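Local atomic coordinates of putative acetamidase/formamidase (Yersinia enterocolitica subsp. palearctica serotype O:3, PDB entry 5UBU), a protein that probably hydrolyses carbon-nitrogen bonds, other than peptide bonds, in linear amides such as acetamide or formamide, as a four-chain assembly with bound sodium ions. Residues His26-Glu31 and Gly89-Asn94; Gln77-Pro82 and Ala121-Phe126; Gly268-Leu273 and Thr277-Arg282; Leu284-Val289 and Phe294-Ala299. One frame throughout, in Å; residues are numbered along the deposited sequence. Where two conformers were deposited one is given.

Interaction 1 (His26-Glu31 and Gly89-Asn94); sequences HHLTEE and GPIMIN
Leu28 and Ile91 meet methyl to methyl, with Leu28 CD2 lying 4.0 Å from Ile91 CD1. The same Leu28 CD2 also rests 4.3 Å from Gly89 N; that single methyl makes both contacts within 4.5 Å. Leu28 holds CG opposite its own backbone N (chi1 180°), which swings the isobutyl group out toward strand 87-93. Ile91 answers with its long branch fully stretched (chi2 179°), bringing CD1 up to meet it, and the two side chains slant across one another. The backbones keep their distance, 8.7 Å between Leu28 CA and Gly89 CA, and no hydrogen bond spans the gap. This is packing of one sheet on another: strand 25-28 is, within this chain, an outermost strand of the nine-stranded mixed sheet, whereas strand 87-93 belongs to the second mixed sheet. Val47 and Val56 extend the apolar layer around Leu28, and Ile50 and Leu216 do so around Ile91. The outer side is looser: His27, within the strand, and Glu31, on the helix, are exposed and make no contact with strand 87-93. The strand ends in an inverse gamma turn centred on Leu28, marked by a weak bond from Thr29 N to His27 O, and Thr29 OG1 then caps helix 30-33 at Met32 N. From that helix, the side chain of Gln33 comes back to accept from Gly89 N, next to the cis peptide that precedes Pro90.

Interaction 2 (Gln77-Pro82 and Ala121-Phe126); sequences QLLKMP and AMIPHF
The end methyl of Ile123 is met by two side chains of the 77-82 segment: Leu79 CD1 lies 3.9 Å from Ile123 CD1, and Met81 CE lies 4.1 Å from the same atom. Ile123 sets CG1 anti to its carbonyl carbon and keeps that long branch straight to the end (chi2 175°). Leu79 places CG in the same way, with CD1 continuing in an extended line, and the two side chains cross at about a right angle where their ends meet. Met81, a selenomethionine, behaves differently. Its chain folds at chi2 (-66°) and bends again at chi3, which turns CE back toward Ile123 CD1 while SE is left over the ring of Phe126. The selenium stands 4.8 Å from the centroid of that ring and only 15° off its normal, a Met-aromatic contact above the face, though at a distance. Phe126 closes a type II beta turn that runs from Ile123, with Pro124 and His125 at its corners, His125 in a left-handed backbone conformation, and a weak bond from Phe126 N to Ile123 O. The turn follows strand 117-122 of the four-stranded antiparallel sheet; Leu79 is where the chain leaves helix 75-78. No hydrogen bond joins the two segments, which bury 160 Å² between them. Next door in sequence, Met122 packs on Trp297 of a second subunit, while a bound sodium ion lies about 9 Å from the side chain of Ile123.

Interaction 3 (Gly268-Leu273 and Thr277-Arg282); sequences GSARPL and TRIAYR
Ile279 lies over the end of strand 263-270, its CG2 methyl 3.6 Å from Gly268 CA and its CD1 3.9 Å from Ala270 CB. The motif is a strand followed by a helix that doubles back onto its own sheet: strand 268-270 and helix 277-282 run at 160° with their axes only 6.5 Å apart. Gly268, with no side chain, lets the helix backbone approach the strand closely, its CA 4.5 Å from Ala280 CA. Ala280 packs beside it, its CB 3.9 Å from Gly268 N. On the far side of the strand, Ser269 turns from the helix and bonds Thr320 of the neighbouring strand. Subunits meet around the first turn of the helix, where Leu273 N is bonded to Glu274 OE1 of a second subunit. Within that turn, Leu273 O receives two donors from opposite faces of its carbonyl plane: Thr277 N at 3.2 Å, and Thr277 OG1 at 3.0 Å from Leu273 O.

Interaction 4 (Leu284-Val289 and Phe294-Ala299); sequences LIYWLV and FEQWDA
Apolar contacts dominate where Leu288 and Phe294 run alongside each other in the same direction, with Leu288 CB 3.7 Å from Phe294 CD1. Ile285 CG2 reaches Ala299 CB at 4.2 Å and also touches the CG of Gln296, while Val289 CG2 sits 3.6 Å from Gln296 CA. This is a helix-loop-helix corner, in which helix 273-291 ends and helix 296-306 folds back beside it. One hydrogen bond crosses it: Phe294 N gives to Leu288 O at 3.2 Å, from above the carbonyl plane. Within the second segment, Glu295 is the N-cap of helix 296-306, its carboxylate accepting from Trp297 N and Asp298 N. Of the flat groups, the Gln296 amide meets Tyr286 at the ring edge, where Gln296 NE2 lies 3.5 Å from Tyr286 CE1, with the planes 29° apart. Arg161 of a second subunit makes a cation-pi contact with Phe294. This suggests that the helices are held mainly by hydrocarbon packing, with the one backbone bond from Phe294 N to Leu288 O fixing the corner.

How the interactions relate
From the N terminus, interaction 1 opens first, at strand 25-28, and closes a long loop at strand 87-93. Interaction 2 opens within that loop, at the end of helix 75-78, and closes beyond it at the turn after strand 117-122, so the two cross along the chain without touching, their nearest atoms about 15 Å apart. Interaction 1 joins the two mixed sheets; interaction 2 ties the loop after helix 75-78 to the turn that follows strand 117-122 of the small antiparallel sheet. Interactions 3 and 4 follow in series and close only short loops. They share helix 273-291: its early turns lie on strand 263-270 of the nine-stranded sheet that interaction 1 also reaches, and its later turns pair with helix 296-306. Both also touch the second subunit.

Interaction 1 (His26-Glu31 and Gly89-Asn94)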
loop_
_atom_site.group_PDB
_atom_site.type_symbol
_atom_site.label_atom_id
_atom_site.label_comp_id
_atom_site.label_asym_id
_atom_site.label_seq_id
_atom_site.Cartn_x
_atom_site.Cartn_y
_atom_site.Cartn_z
ATOM N N HIS B 26 8.777 16.780 -39.644
ATOM C CA HIS B 26 9.313 15.457 -39.941
ATOM C C HIS B 26 8.172 14.459 -39.913
ATOM O O HIS B 26 7.252 14.605 -39.117
ATOM C CB HIS B 26 10.361 15.079 -38.902
ATOM C CG HIS B 26 11.413 16.127 -38.702
ATOM N ND1 HIS B 26 12.550 16.204 -39.476
ATOM C CD2 HIS B 26 11.488 17.151 -37.820
ATOM C CE1 HIS B 26 13.282 17.225 -39.071
ATOM N NE2 HIS B 26 12.662 17.814 -38.067
ATOM N N HIS B 27 8.227 13.462 -40.791
ATOM C CA HIS B 27 7.185 12.441 -40.872
ATOM C C HIS B 27 7.791 11.143 -40.356
ATOM O O HIS B 27 8.521 10.481 -41.083
ATOM C CB HIS B 27 6.720 12.269 -42.332
ATOM C CG HIS B 27 6.322 13.557 -43.011
ATOM N ND1 HIS B 27 5.033 14.048 -42.995
ATOM C CD2 HIS B 27 7.056 14.461 -43.705
ATOM C CE1 HIS B 27 4.992 15.200 -43.643
ATOM N NE2 HIS B 27 6.207 15.472 -44.085
ATOM N N LEU B 28 7.519 10.800 -39.097
ATOM C CA LEU B 28 8.049 9.570 -38.499
ATOM C C LEU B 28 7.135 8.396 -38.852
ATOM O O LEU B 28 6.319 7.960 -38.054
ATOM C CB LEU B 28 8.250 9.722 -36.979
ATOM C CG LEU B 28 8.791 8.512 -36.197
ATOM C CD1 LEU B 28 10.010 7.884 -36.857
ATOM C CD2 LEU B 28 9.113 8.908 -34.767
ATOM N N THR B 29 7.290 7.911 -40.076
ATOM C CA THR B 29 6.519 6.786 -40.579
ATOM C C THR B 29 7.086 5.478 -40.033
ATOM O O THR B 29 8.129 5.468 -39.382
ATOM C CB THR B 29 6.596 6.718 -42.121
ATOM O OG1 THR B 29 7.955 6.526 -42.531
ATOM C CG2 THR B 29 6.074 7.988 -42.760
ATOM N N GLU B 30 6.396 4.378 -40.305
ATOM C CA GLU B 30 6.857 3.061 -39.886
ATOM C C GLU B 30 8.169 2.686 -40.592
ATOM O O GLU B 30 9.000 1.979 -40.032
ATOM C CB GLU B 30 5.783 2.015 -40.186
ATOM C CG GLU B 30 4.532 2.163 -39.337
ATOM C CD GLU B 30 3.427 1.224 -39.778
ATOM O OE1 GLU B 30 3.003 1.367 -40.941
ATOM O OE2 GLU B 30 2.960 0.388 -38.979
ATOM N N GLU B 31 8.346 3.179 -41.821
ATOM C CA GLU B 31 9.546 2.902 -42.621
ATOM C C GLU B 31 10.753 3.626 -41.998
ATOM O O GLU B 31 11.865 3.113 -42.035
ATOM C CB GLU B 31 9.298 3.309 -44.088
ATOM C CG GLU B 31 10.068 2.542 -45.171
ATOM C CD GLU B 31 11.503 2.984 -45.423
ATOM O OE1 GLU B 31 12.153 2.341 -46.278
ATOM O OE2 GLU B 31 11.986 3.968 -44.801
ATOM N N GLY B 89 10.522 6.224 -31.706
ATOM C CA GLY B 89 11.687 6.887 -31.121
ATOM C C GLY B 89 12.873 5.938 -31.092
ATOM O O GLY B 89 12.772 4.804 -31.568
ATOM N N PRO B 90 13.991 6.369 -30.507
ATOM C CA PRO B 90 14.140 7.675 -29.884
ATOM C C PRO B 90 14.369 8.836 -30.848
ATOM O O PRO B 90 15.071 8.690 -31.849
ATOM C CB PRO B 90 15.386 7.503 -29.012
ATOM C CG PRO B 90 16.177 6.446 -29.673
ATOM C CD PRO B 90 15.210 5.556 -30.395
ATOM N N ILE B 91 13.760 9.975 -30.526
ATOM C CA ILE B 91 13.904 11.205 -31.287
ATOM C C ILE B 91 14.952 12.033 -30.548
ATOM O O ILE B 91 14.880 12.158 -29.330
ATOM C CB ILE B 91 12.574 11.974 -31.361
ATOM C CG1 ILE B 91 11.512 11.104 -32.041
ATOM C CG2 ILE B 91 12.751 13.296 -32.109
ATOM C CD1 ILE B 91 10.142 11.735 -32.160
HETATM N N MSE B 92 15.915 12.593 -31.273
HETATM C CA MSE B 92 16.976 13.403 -30.653
HETATM C C MSE B 92 16.720 14.870 -30.838
HETATM O O MSE B 92 16.380 15.305 -31.935
HETATM C CB MSE B 92 18.331 13.083 -31.277
HETATM C CG MSE B 92 18.596 11.580 -31.378
HETATM SE SE MSE B 92 18.824 10.775 -29.590
HETATM C CE MSE B 92 20.705 11.270 -29.225
ATOM N N ILE B 93 16.856 15.641 -29.762
ATOM C CA ILE B 93 16.659 17.084 -29.825
ATOM C C ILE B 93 18.048 17.713 -29.731
ATOM O O ILE B 93 18.774 17.489 -28.759
ATOM C CB ILE B 93 15.722 17.626 -28.718
ATOM C CG1 ILE B 93 14.301 17.040 -28.841
ATOM C CG2 ILE B 93 15.624 19.142 -28.807
ATOM C CD1 ILE B 93 14.163 15.572 -28.511
ATOM N N ASN B 94 18.404 18.488 -30.750
ATOM C CA ASN B 94 19.698 19.146 -30.831
ATOM C C ASN B 94 19.913 20.122 -29.671
ATOM O O ASN B 94 19.150 21.074 -29.504
ATOM C CB ASN B 94 19.810 19.895 -32.178
ATOM C CG ASN B 94 21.202 20.455 -32.426
ATOM O OD1 ASN B 94 22.131 20.203 -31.674
ATOM N ND2 ASN B 94 21.351 21.207 -33.496
#

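Interaction 2 (Gln77-Pro82 and Ala121-Phe126)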
loop_
_atom_site.group_PDB
_atom_site.type_symbol
_atom_site.label_atom_id
_atom_site.label_comp_id
_atom_site.label_asym_id
_atom_site.label_seq_id
_atom_site.Cartn_x
_atom_site.Cartn_y
_atom_site.Cartn_z
ATOM N N GLN B 77 -2.789 -16.065 -25.785
ATOM C CA GLN B 77 -2.087 -16.799 -26.847
ATOM C C GLN B 77 -1.373 -15.877 -27.847
ATOM O O GLN B 77 -0.445 -16.313 -28.524
ATOM C CB GLN B 77 -3.064 -17.708 -27.593
ATOM C CG GLN B 77 -3.667 -18.795 -26.717
ATOM C CD GLN B 77 -4.710 -19.638 -27.435
ATOM O OE1 GLN B 77 -5.029 -19.415 -28.611
ATOM N NE2 GLN B 77 -5.261 -20.607 -26.718
ATOM N N LEU B 78 -1.800 -14.615 -27.933
ATOM C CA LEU B 78 -1.194 -13.652 -28.866
ATOM C C LEU B 78 -0.271 -12.605 -28.223
ATOM O O LEU B 78 0.488 -11.947 -28.928
ATOM C CB LEU B 78 -2.294 -12.930 -29.652
ATOM C CG LEU B 78 -3.247 -13.799 -30.474
ATOM C CD1 LEU B 78 -4.300 -12.910 -31.129
ATOM C CD2 LEU B 78 -2.505 -14.604 -31.530
ATOM N N LEU B 79 -0.331 -12.453 -26.902
ATOM C CA LEU B 79 0.492 -11.468 -26.190
ATOM C C LEU B 79 1.352 -12.113 -25.115
ATOM O O LEU B 79 0.993 -13.150 -24.548
ATOM C CB LEU B 79 -0.412 -10.437 -25.516
ATOM C CG LEU B 79 -1.423 -9.703 -26.397
ATOM C CD1 LEU B 79 -2.353 -8.867 -25.528
ATOM C CD2 LEU B 79 -0.729 -8.846 -27.441
ATOM N N LYS B 80 2.487 -11.475 -24.838
ATOM C CA LYS B 80 3.430 -11.915 -23.806
ATOM C C LYS B 80 3.707 -10.673 -22.955
ATOM O O LYS B 80 4.355 -9.737 -23.421
ATOM C CB LYS B 80 4.721 -12.438 -24.446
ATOM C CG LYS B 80 5.595 -13.315 -23.545
ATOM C CD LYS B 80 6.810 -13.855 -24.277
ATOM C CE LYS B 80 6.443 -14.848 -25.380
ATOM N NZ LYS B 80 7.647 -15.404 -26.044
HETATM N N MSE B 81 3.196 -10.642 -21.723
HETATM C CA MSE B 81 3.433 -9.493 -20.843
HETATM C C MSE B 81 4.892 -9.501 -20.428
HETATM O O MSE B 81 5.470 -10.573 -20.278
HETATM C CB MSE B 81 2.536 -9.532 -19.605
HETATM C CG MSE B 81 1.040 -9.468 -19.897
HETATM SE SE MSE B 81 0.504 -7.732 -20.682
HETATM C CE MSE B 81 0.245 -8.482 -22.474
ATOM N N PRO B 82 5.521 -8.337 -20.230
ATOM C CA PRO B 82 4.914 -7.003 -20.362
ATOM C C PRO B 82 5.123 -6.345 -21.737
ATOM O O PRO B 82 5.101 -5.115 -21.824
ATOM C CB PRO B 82 5.673 -6.212 -19.297
ATOM C CG PRO B 82 7.061 -6.797 -19.341
ATOM C CD PRO B 82 6.926 -8.244 -19.786
ATOM N N ALA B 121 -9.358 -4.640 -24.311
ATOM C CA ALA B 121 -9.187 -6.047 -23.979
ATOM C C ALA B 121 -8.992 -6.307 -22.504
ATOM O O ALA B 121 -8.466 -5.466 -21.773
ATOM C CB ALA B 121 -7.997 -6.609 -24.753
HETATM N N MSE B 122 -9.434 -7.492 -22.092
HETATM C CA MSE B 122 -9.303 -7.961 -20.727
HETATM C C MSE B 122 -8.276 -9.041 -20.833
HETATM O O MSE B 122 -8.565 -10.152 -21.258
HETATM C CB MSE B 122 -10.611 -8.491 -20.181
HETATM C CG MSE B 122 -11.438 -7.380 -19.553
HETATM SE SE MSE B 122 -13.261 -8.089 -19.203
HETATM C CE MSE B 122 -12.854 -9.248 -17.683
ATOM N N ILE B 123 -7.048 -8.690 -20.484
ATOM C CA ILE B 123 -5.918 -9.599 -20.538
ATOM C C ILE B 123 -5.836 -10.385 -19.229
ATOM O O ILE B 123 -5.905 -9.787 -18.152
ATOM C CB ILE B 123 -4.622 -8.805 -20.766
ATOM C CG1 ILE B 123 -4.761 -7.966 -22.052
ATOM C CG2 ILE B 123 -3.422 -9.749 -20.818
ATOM C CD1 ILE B 123 -3.605 -7.037 -22.346
ATOM N N PRO B 124 -5.711 -11.723 -19.303
ATOM C CA PRO B 124 -5.624 -12.477 -18.054
ATOM C C PRO B 124 -4.446 -12.039 -17.174
ATOM O O PRO B 124 -3.355 -11.758 -17.689
ATOM C CB PRO B 124 -5.441 -13.920 -18.526
ATOM C CG PRO B 124 -6.160 -13.960 -19.837
ATOM C CD PRO B 124 -5.887 -12.618 -20.464
ATOM N N HIS B 125 -4.698 -11.951 -15.869
ATOM C CA HIS B 125 -3.695 -11.555 -14.881
ATOM C C HIS B 125 -3.191 -10.118 -15.060
ATOM O O HIS B 125 -2.060 -9.791 -14.686
ATOM C CB HIS B 125 -2.531 -12.554 -14.860
ATOM C CG HIS B 125 -2.975 -13.973 -14.703
ATOM N ND1 HIS B 125 -3.420 -14.486 -13.499
ATOM C CD2 HIS B 125 -3.050 -14.987 -15.599
ATOM C CE1 HIS B 125 -3.751 -15.754 -13.660
ATOM N NE2 HIS B 125 -3.530 -16.085 -14.922
ATOM N N PHE B 126 -4.046 -9.264 -15.619
ATOM C CA PHE B 126 -3.706 -7.863 -15.832
ATOM C C PHE B 126 -4.968 -7.002 -15.785
ATOM O O PHE B 126 -5.921 -7.253 -16.502
ATOM C CB PHE B 126 -2.966 -7.693 -17.145
ATOM C CG PHE B 126 -2.460 -6.296 -17.375
ATOM C CD1 PHE B 126 -1.326 -5.831 -16.703
ATOM C CD2 PHE B 126 -3.100 -5.445 -18.270
ATOM C CE1 PHE B 126 -0.856 -4.548 -16.914
ATOM C CE2 PHE B 126 -2.625 -4.161 -18.490
ATOM C CZ PHE B 126 -1.502 -3.707 -17.810
#

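Interaction 3 (Gly268-Leu273 and Thr277-Arg282)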
loop_
_atom_site.group_PDB
_atom_site.type_symbol
_atom_site.label_atom_id
_atom_site.label_comp_id
_atom_site.label_asym_id
_atom_site.label_seq_id
_atom_site.Cartn_x
_atom_site.Cartn_y
_atom_site.Cartn_z
ATOM N N GLY B 268 3.116 12.102 -10.729
ATOM C CA GLY B 268 3.917 11.160 -9.953
ATOM C C GLY B 268 3.517 9.731 -10.253
ATOM O O GLY B 268 2.349 9.465 -10.536
ATOM N N SER B 269 4.474 8.808 -10.184
ATOM C CA SER B 269 4.195 7.398 -10.449
ATOM C C SER B 269 4.863 6.500 -9.431
ATOM O O SER B 269 6.055 6.624 -9.192
ATOM C CB SER B 269 4.651 7.010 -11.858
ATOM O OG SER B 269 3.937 7.728 -12.836
ATOM N N ALA B 270 4.090 5.580 -8.853
ATOM C CA ALA B 270 4.595 4.640 -7.845
ATOM C C ALA B 270 3.507 3.691 -7.329
ATOM O O ALA B 270 2.377 3.693 -7.812
ATOM C CB ALA B 270 5.179 5.421 -6.664
ATOM N N ARG B 271 3.908 2.850 -6.380
ATOM C CA ARG B 271 3.018 1.950 -5.653
ATOM C C ARG B 271 3.501 2.028 -4.206
ATOM O O ARG B 271 4.715 2.055 -3.981
ATOM C CB ARG B 271 3.078 0.500 -6.114
ATOM C CG ARG B 271 2.533 0.228 -7.498
ATOM C CD ARG B 271 2.280 -1.266 -7.664
ATOM N NE ARG B 271 1.689 -1.591 -8.964
ATOM C CZ ARG B 271 1.130 -2.762 -9.282
ATOM N NH1 ARG B 271 1.043 -3.744 -8.387
ATOM N NH2 ARG B 271 0.618 -2.943 -10.503
ATOM N N PRO B 272 2.600 2.057 -3.218
ATOM C CA PRO B 272 1.151 2.015 -3.414
ATOM C C PRO B 272 0.611 3.330 -3.980
ATOM O O PRO B 272 1.379 4.282 -4.171
ATOM C CB PRO B 272 0.629 1.717 -2.018
ATOM C CG PRO B 272 1.638 2.338 -1.113
ATOM C CD PRO B 272 2.964 2.170 -1.793
ATOM N N LEU B 273 -0.690 3.383 -4.254
ATOM C CA LEU B 273 -1.269 4.584 -4.867
ATOM C C LEU B 273 -1.106 5.863 -4.030
ATOM O O LEU B 273 -1.035 6.941 -4.610
ATOM C CB LEU B 273 -2.738 4.349 -5.276
ATOM C CG LEU B 273 -3.421 5.422 -6.137
ATOM C CD1 LEU B 273 -2.725 5.532 -7.486
ATOM C CD2 LEU B 273 -4.896 5.116 -6.340
ATOM N N THR B 277 0.428 9.666 -5.238
ATOM C CA THR B 277 -0.268 10.919 -4.950
ATOM C C THR B 277 0.621 11.883 -4.148
ATOM O O THR B 277 0.599 13.079 -4.388
ATOM C CB THR B 277 -1.570 10.670 -4.185
ATOM O OG1 THR B 277 -2.310 9.615 -4.816
ATOM C CG2 THR B 277 -2.408 11.950 -4.127
ATOM N N ARG B 278 1.372 11.363 -3.177
ATOM C CA ARG B 278 2.297 12.195 -2.378
ATOM C C ARG B 278 3.334 12.861 -3.256
ATOM O O ARG B 278 3.589 14.058 -3.130
ATOM C CB ARG B 278 3.000 11.356 -1.318
ATOM C CG ARG B 278 2.146 11.106 -0.104
ATOM C CD ARG B 278 2.717 9.994 0.725
ATOM N NE ARG B 278 1.979 9.812 1.965
ATOM C CZ ARG B 278 1.940 8.685 2.668
ATOM N NH1 ARG B 278 2.527 7.571 2.231
ATOM N NH2 ARG B 278 1.245 8.654 3.799
ATOM N N ILE B 279 3.922 12.056 -4.140
ATOM C CA ILE B 279 4.923 12.511 -5.103
ATOM C C ILE B 279 4.390 13.670 -5.946
ATOM O O ILE B 279 5.061 14.690 -6.100
ATOM C CB ILE B 279 5.352 11.340 -6.015
ATOM C CG1 ILE B 279 6.219 10.363 -5.227
ATOM C CG2 ILE B 279 6.157 11.837 -7.200
ATOM C CD1 ILE B 279 6.460 9.045 -5.930
ATOM N N ALA B 280 3.176 13.501 -6.473
ATOM C CA ALA B 280 2.539 14.515 -7.310
ATOM C C ALA B 280 2.284 15.794 -6.529
ATOM O O ALA B 280 2.715 16.883 -6.949
ATOM C CB ALA B 280 1.240 13.985 -7.893
ATOM N N TYR B 281 1.580 15.677 -5.406
ATOM C CA TYR B 281 1.311 16.862 -4.604
ATOM C C TYR B 281 2.566 17.563 -4.118
ATOM O O TYR B 281 2.632 18.785 -4.174
ATOM C CB TYR B 281 0.363 16.604 -3.430
ATOM C CG TYR B 281 -1.093 16.878 -3.734
ATOM C CD1 TYR B 281 -1.503 18.165 -4.084
ATOM C CD2 TYR B 281 -2.067 15.902 -3.581
ATOM C CE1 TYR B 281 -2.830 18.460 -4.340
ATOM C CE2 TYR B 281 -3.403 16.192 -3.806
ATOM C CZ TYR B 281 -3.776 17.481 -4.191
ATOM O OH TYR B 281 -5.096 17.779 -4.440
ATOM N N ARG B 282 3.565 16.809 -3.668
ATOM C CA ARG B 282 4.788 17.443 -3.168
ATOM C C ARG B 282 5.515 18.179 -4.302
ATOM O O ARG B 282 6.046 19.280 -4.105
ATOM C CB ARG B 282 5.729 16.451 -2.515
ATOM C CG ARG B 282 6.778 17.184 -1.689
ATOM C CD ARG B 282 7.757 16.291 -0.993
ATOM N NE ARG B 282 8.713 15.683 -1.910
ATOM C CZ ARG B 282 9.744 14.934 -1.536
ATOM N NH1 ARG B 282 10.538 14.409 -2.462
ATOM N NH2 ARG B 282 9.977 14.691 -0.249
#

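Interaction 4 (Leu284-Val289 and Phe294-Ala299)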
loop_
_atom_site.group_PDB
_atom_site.type_symbol
_atom_site.label_atom_id
_atom_site.label_comp_id
_atom_site.label_asym_id
_atom_site.label_seq_id
_atom_site.Cartn_x
_atom_site.Cartn_y
_atom_site.Cartn_z
ATOM N N LEU B 284 4.147 19.443 -6.948
ATOM C CA LEU B 284 3.353 20.624 -7.265
ATOM C C LEU B 284 3.707 21.755 -6.296
ATOM O O LEU B 284 3.938 22.890 -6.717
ATOM C CB LEU B 284 1.854 20.308 -7.213
ATOM C CG LEU B 284 0.887 21.439 -7.569
ATOM C CD1 LEU B 284 1.200 22.005 -8.941
ATOM C CD2 LEU B 284 -0.536 20.929 -7.525
ATOM N N ILE B 285 3.779 21.425 -5.006
ATOM C CA ILE B 285 4.136 22.401 -3.968
ATOM C C ILE B 285 5.517 22.994 -4.242
ATOM O O ILE B 285 5.702 24.201 -4.122
ATOM C CB ILE B 285 4.071 21.784 -2.553
ATOM C CG1 ILE B 285 2.613 21.471 -2.204
ATOM C CG2 ILE B 285 4.623 22.750 -1.511
ATOM C CD1 ILE B 285 2.433 20.679 -0.928
ATOM N N TYR B 286 6.483 22.158 -4.616
ATOM C CA TYR B 286 7.815 22.678 -4.904
ATOM C C TYR B 286 7.815 23.575 -6.156
ATOM O O TYR B 286 8.592 24.541 -6.248
ATOM C CB TYR B 286 8.865 21.577 -5.049
ATOM C CG TYR B 286 9.172 20.770 -3.804
ATOM C CD1 TYR B 286 9.018 21.305 -2.516
ATOM C CD2 TYR B 286 9.786 19.524 -3.914
ATOM C CE1 TYR B 286 9.348 20.558 -1.389
ATOM C CE2 TYR B 286 10.139 18.794 -2.788
ATOM C CZ TYR B 286 9.922 19.315 -1.531
ATOM O OH TYR B 286 10.269 18.581 -0.419
ATOM N N TRP B 287 6.937 23.246 -7.098
ATOM C CA TRP B 287 6.796 24.003 -8.332
ATOM C C TRP B 287 6.188 25.371 -8.027
ATOM O O TRP B 287 6.667 26.395 -8.530
ATOM C CB TRP B 287 5.964 23.189 -9.334
ATOM C CG TRP B 287 5.832 23.749 -10.715
ATOM C CD1 TRP B 287 6.601 24.721 -11.299
ATOM C CD2 TRP B 287 5.027 23.206 -11.763
ATOM N NE1 TRP B 287 6.233 24.898 -12.604
ATOM C CE2 TRP B 287 5.280 23.969 -12.923
ATOM C CE3 TRP B 287 4.079 22.176 -11.822
ATOM C CZ2 TRP B 287 4.622 23.741 -14.127
ATOM C CZ3 TRP B 287 3.422 21.945 -13.021
ATOM C CH2 TRP B 287 3.702 22.724 -14.160
ATOM N N LEU B 288 5.167 25.391 -7.170
ATOM C CA LEU B 288 4.511 26.636 -6.775
ATOM C C LEU B 288 5.471 27.563 -6.018
ATOM O O LEU B 288 5.421 28.782 -6.194
ATOM C CB LEU B 288 3.262 26.345 -5.939
ATOM C CG LEU B 288 2.136 25.606 -6.668
ATOM C CD1 LEU B 288 1.041 25.185 -5.708
ATOM C CD2 LEU B 288 1.562 26.448 -7.795
ATOM N N VAL B 289 6.345 26.986 -5.191
ATOM C CA VAL B 289 7.320 27.772 -4.425
ATOM C C VAL B 289 8.434 28.333 -5.319
ATOM O O VAL B 289 8.833 29.487 -5.185
ATOM C CB VAL B 289 7.943 26.934 -3.276
ATOM C CG1 VAL B 289 9.131 27.641 -2.632
ATOM C CG2 VAL B 289 6.892 26.609 -2.228
ATOM N N PHE B 294 4.959 31.237 -4.172
ATOM C CA PHE B 294 4.280 30.734 -2.981
ATOM C C PHE B 294 5.246 30.455 -1.841
ATOM O O PHE B 294 6.411 30.154 -2.065
ATOM C CB PHE B 294 3.533 29.423 -3.273
ATOM C CG PHE B 294 2.229 29.595 -3.992
ATOM C CD1 PHE B 294 2.189 29.793 -5.365
ATOM C CD2 PHE B 294 1.028 29.513 -3.294
ATOM C CE1 PHE B 294 0.975 29.938 -6.022
ATOM C CE2 PHE B 294 -0.183 29.647 -3.946
ATOM C CZ PHE B 294 -0.212 29.865 -5.310
ATOM N N GLU B 295 4.744 30.583 -0.616
ATOM C CA GLU B 295 5.498 30.227 0.579
ATOM C C GLU B 295 5.070 28.753 0.737
ATOM O O GLU B 295 3.902 28.416 0.500
ATOM C CB GLU B 295 5.118 31.126 1.760
ATOM C CG GLU B 295 5.827 30.822 3.079
ATOM C CD GLU B 295 5.246 29.641 3.842
ATOM O OE1 GLU B 295 3.998 29.535 3.949
ATOM O OE2 GLU B 295 6.042 28.841 4.383
ATOM N N GLN B 296 6.002 27.878 1.101
ATOM C CA GLN B 296 5.711 26.428 1.174
ATOM C C GLN B 296 4.478 25.997 1.969
ATOM O O GLN B 296 3.639 25.288 1.437
ATOM C CB GLN B 296 6.915 25.651 1.711
ATOM C CG GLN B 296 6.819 24.156 1.450
ATOM C CD GLN B 296 7.929 23.378 2.088
ATOM O OE1 GLN B 296 8.040 23.300 3.304
ATOM N NE2 GLN B 296 8.725 22.745 1.269
ATOM N N TRP B 297 4.380 26.411 3.230
ATOM C CA TRP B 297 3.244 25.992 4.067
ATOM C C TRP B 297 1.918 26.550 3.589
ATOM O O TRP B 297 0.898 25.888 3.728
ATOM C CB TRP B 297 3.461 26.295 5.556
ATOM C CG TRP B 297 4.767 25.778 6.067
ATOM C CD1 TRP B 297 5.751 26.508 6.651
ATOM C CD2 TRP B 297 5.274 24.442 5.946
ATOM N NE1 TRP B 297 6.816 25.702 6.968
ATOM C CE2 TRP B 297 6.558 24.432 6.527
ATOM C CE3 TRP B 297 4.764 23.248 5.416
ATOM C CZ2 TRP B 297 7.346 23.277 6.591
ATOM C CZ3 TRP B 297 5.550 22.097 5.486
ATOM C CH2 TRP B 297 6.827 22.125 6.072
ATOM N N ASP B 298 1.931 27.750 3.016
ATOM C CA ASP B 298 0.705 28.342 2.495
ATOM C C ASP B 298 0.239 27.510 1.300
ATOM O O ASP B 298 -0.947 27.224 1.174
ATOM C CB ASP B 298 0.920 29.790 2.054
ATOM C CG ASP B 298 -0.362 30.441 1.556
ATOM O OD1 ASP B 298 -1.398 30.366 2.253
ATOM O OD2 ASP B 298 -0.322 31.052 0.477
ATOM N N ALA B 299 1.179 27.128 0.434
ATOM C CA ALA B 299 0.863 26.320 -0.752
ATOM C C ALA B 299 0.253 24.985 -0.354
ATOM O O ALA B 299 -0.724 24.543 -0.955
ATOM C CB ALA B 299 2.109 26.080 -1.585
#